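Local coordinates for DUTPase (Staphylococcus phage 11, PDB 4GV8), which hydrolyses dUTP to dUMP and pyrophosphate, and probably also has a second, moonlighting role, at residues G26-S31 with L134-I139. Numbering follows the deposited sequence.
Sequences GYDIFS and LAQLVI. With DUP (2'-deoxyuridine 5'-alpha,beta-imido-triphosphate), chain L.
G26 brings its CA to 3.3 Å from L137 O in a CA-H...O contact, while V138 CG2 packs against the same carbon. Y27 pairs with L137 through two backbone bonds: Y27 N to L137 O, and L137 N to Y27 O at 2.8 Å. The Y27 ring swings beside its own backbone N (chi1 -49°), which sets its CD2 edge, in plane, 3.3 Å from L137 O; CE2 meets I139 CD1 obliquely. The Y27 hydroxyl is hydrogen-bonded to the P145 carbonyl of the second subunit. D28 and Q136 form a non-hydrogen-bonded pair; their side chains run alongside each other on the face that V138 shares, with D28 OD1 3.6 Å from Q136 CB. I29 emerges on the other face with Y27, and its CG1 lies 4.0 Å from L137 CB, in an apolar layer with L61 and I90. I29 N bonds A135 O at 2.8 Å from above the carbonyl plane. I29 O receives L134 N at 3.1 Å and, weakly, A135 N, making a classic beta bulge. The triphosphate of the dUTP analogue lies on the D28 and Q136 side of this antiparallel ladder, with a magnesium ion about 4 Å from the D28 side chain; the pair belongs to the jelly-roll of the trimeric dUTPase family, and Q136, N20, R64, S65 and G66 line its nucleotide pocket, completed by G89 and D81 of the second subunit.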
loop_
_atom_site.group_PDB
_atom_site.type_symbol
_atom_site.label_atom_id
_atom_site.label_comp_id
_atom_site.label_asym_id
_atom_site.label_seq_id
_atom_site.Cartn_x
_atom_site.Cartn_y
_atom_site.Cartn_z
ATOM N N GLY B 26 -10.298 -8.758 -8.585
ATOM C CA GLY B 26 -10.512 -7.378 -8.979
ATOM C C GLY B 26 -11.236 -7.173 -10.311
ATOM O O GLY B 26 -11.096 -7.980 -11.274
ATOM N N TYR B 27 -11.975 -6.059 -10.329
ATOM C CA TYR B 27 -12.485 -5.422 -11.552
ATOM C C TYR B 27 -11.443 -4.378 -11.970
ATOM O O TYR B 27 -11.090 -3.464 -11.208
ATOM C CB TYR B 27 -13.842 -4.751 -11.341
ATOM C CG TYR B 27 -14.838 -5.643 -10.660
ATOM C CD1 TYR B 27 -15.831 -6.259 -11.399
ATOM C CD2 TYR B 27 -14.760 -5.903 -9.290
ATOM C CE1 TYR B 27 -16.736 -7.087 -10.806
ATOM C CE2 TYR B 27 -15.665 -6.753 -8.674
ATOM C CZ TYR B 27 -16.675 -7.314 -9.438
ATOM O OH TYR B 27 -17.574 -8.171 -8.873
ATOM N N ASP B 28 -10.914 -4.571 -13.171
ATOM C CA ASP B 28 -9.981 -3.652 -13.758
ATOM C C ASP B 28 -10.673 -2.351 -14.092
ATOM O O ASP B 28 -11.809 -2.304 -14.528
ATOM C CB ASP B 28 -9.295 -4.280 -14.956
ATOM C CG ASP B 28 -8.278 -5.342 -14.550
ATOM O OD1 ASP B 28 -7.529 -5.152 -13.543
ATOM O OD2 ASP B 28 -8.197 -6.345 -15.268
ATOM N N ILE B 29 -9.956 -1.283 -13.796
ATOM C CA ILE B 29 -10.468 0.064 -13.831
ATOM C C ILE B 29 -9.631 0.830 -14.864
ATOM O O ILE B 29 -8.392 0.705 -14.882
ATOM C CB ILE B 29 -10.327 0.747 -12.452
ATOM C CG1 ILE B 29 -11.149 0.036 -11.387
ATOM C CG2 ILE B 29 -10.761 2.189 -12.539
ATOM C CD1 ILE B 29 -12.647 0.358 -11.478
ATOM N N PHE B 30 -10.322 1.661 -15.664
ATOM C CA PHE B 30 -9.725 2.368 -16.801
ATOM C C PHE B 30 -9.665 3.860 -16.582
ATOM O O PHE B 30 -10.560 4.445 -15.994
ATOM C CB PHE B 30 -10.472 2.057 -18.114
ATOM C CG PHE B 30 -10.614 0.592 -18.403
ATOM C CD1 PHE B 30 -9.721 -0.051 -19.229
ATOM C CD2 PHE B 30 -11.659 -0.136 -17.845
ATOM C CE1 PHE B 30 -9.833 -1.391 -19.484
ATOM C CE2 PHE B 30 -11.772 -1.497 -18.079
ATOM C CZ PHE B 30 -10.859 -2.128 -18.892
ATOM N N SER B 31 -8.596 4.473 -17.088
ATOM C CA SER B 31 -8.454 5.914 -17.052
ATOM C C SER B 31 -9.476 6.590 -17.999
ATOM O O SER B 31 -9.665 6.144 -19.112
ATOM C CB SER B 31 -7.031 6.329 -17.455
ATOM O OG SER B 31 -6.888 7.731 -17.363
ATOM N N LEU B 134 -5.399 0.902 -15.694
ATOM C CA LEU B 134 -4.412 1.495 -14.805
ATOM C C LEU B 134 -4.432 0.945 -13.358
ATOM O O LEU B 134 -3.410 0.950 -12.673
ATOM C CB LEU B 134 -4.654 3.017 -14.771
ATOM C CG LEU B 134 -3.720 3.864 -13.916
ATOM C CD1 LEU B 134 -2.284 3.656 -14.366
ATOM C CD2 LEU B 134 -4.070 5.357 -13.897
ATOM N N ALA B 135 -5.602 0.531 -12.892
ATOM C CA ALA B 135 -5.814 0.006 -11.505
ATOM C C ALA B 135 -6.872 -1.083 -11.503
ATOM O O ALA B 135 -7.432 -1.445 -12.557
ATOM C CB ALA B 135 -6.232 1.137 -10.537
ATOM N N GLN B 136 -7.153 -1.612 -10.314
ATOM C CA GLN B 136 -8.236 -2.581 -10.096
ATOM C C GLN B 136 -8.934 -2.313 -8.786
ATOM O O GLN B 136 -8.416 -1.630 -7.911
ATOM C CB GLN B 136 -7.779 -4.038 -10.171
ATOM C CG GLN B 136 -6.838 -4.459 -9.053
ATOM C CD GLN B 136 -6.124 -5.773 -9.331
ATOM O OE1 GLN B 136 -4.902 -5.916 -9.115
ATOM N NE2 GLN B 136 -6.865 -6.719 -9.818
ATOM N N LEU B 137 -10.157 -2.819 -8.702
ATOM C CA LEU B 137 -11.079 -2.588 -7.579
ATOM C C LEU B 137 -11.464 -3.946 -6.992
ATOM O O LEU B 137 -12.094 -4.788 -7.659
ATOM C CB LEU B 137 -12.366 -1.850 -8.054
ATOM C CG LEU B 137 -13.365 -1.513 -6.925
ATOM C CD1 LEU B 137 -12.803 -0.447 -5.947
ATOM C CD2 LEU B 137 -14.761 -1.183 -7.494
ATOM N N VAL B 138 -11.023 -4.181 -5.751
ATOM C CA VAL B 138 -11.306 -5.416 -5.023
ATOM C C VAL B 138 -12.254 -5.027 -3.872
ATOM O O VAL B 138 -11.982 -4.079 -3.147
ATOM C CB VAL B 138 -10.008 -6.024 -4.466
ATOM C CG1 VAL B 138 -10.330 -7.314 -3.652
ATOM C CG2 VAL B 138 -9.052 -6.255 -5.626
ATOM N N ILE B 139 -13.351 -5.762 -3.703
ATOM C CA ILE B 139 -14.358 -5.474 -2.654
ATOM C C ILE B 139 -14.345 -6.598 -1.590
ATOM O O ILE B 139 -14.394 -7.808 -1.914
ATOM C CB ILE B 139 -15.781 -5.318 -3.216
ATOM C CG1 ILE B 139 -15.840 -4.209 -4.345
ATOM C CG2 ILE B 139 -16.717 -4.949 -2.051
ATOM C CD1 ILE B 139 -16.711 -4.470 -5.559
HETATM O O4 DUP L . 3.020 -8.639 -6.042
HETATM C C4 DUP L . 2.413 -9.606 -6.743
HETATM C C5 DUP L . 1.208 -9.374 -7.395
HETATM C C6 DUP L . 0.602 -10.402 -8.137
HETATM N N3 DUP L . 2.969 -10.823 -6.827
HETATM C C2 DUP L . 2.376 -11.810 -7.585
HETATM O O2 DUP L . 2.985 -13.028 -7.638
HETATM N N1 DUP L . 1.210 -11.597 -8.254
HETATM C "C1'" DUP L . 0.584 -12.654 -9.072
HETATM C "C2'" DUP L . -0.654 -13.186 -8.384
HETATM C "C3'" DUP L . -1.809 -12.556 -9.142
HETATM O "O3'" DUP L . -2.935 -13.441 -9.114
HETATM O "O4'" DUP L . 0.208 -12.076 -10.346
HETATM C "C4'" DUP L . -1.222 -12.252 -10.543
HETATM C "C5'" DUP L . -1.812 -11.035 -11.250
HETATM O "O5'" DUP L . -1.987 -9.891 -10.389
HETATM P PA DUP L . -2.606 -8.542 -11.048
HETATM O O1A DUP L . -2.351 -7.473 -10.007
HETATM O O2A DUP L . -3.993 -8.730 -11.565
HETATM N N3A DUP L . -1.530 -8.270 -12.321
HETATM P PB DUP L . -1.888 -7.761 -13.894
HETATM O O1B DUP L . -3.307 -7.207 -13.857
HETATM O O2B DUP L . -0.790 -6.804 -14.335
HETATM O O3B DUP L . -1.855 -9.141 -14.786
HETATM P PG DUP L . -3.037 -10.248 -15.166
HETATM O O2G DUP L . -4.317 -9.976 -14.362
HETATM O O1G DUP L . -3.165 -9.807 -16.568
HETATM O O3G DUP L . -2.317 -11.532 -14.889
#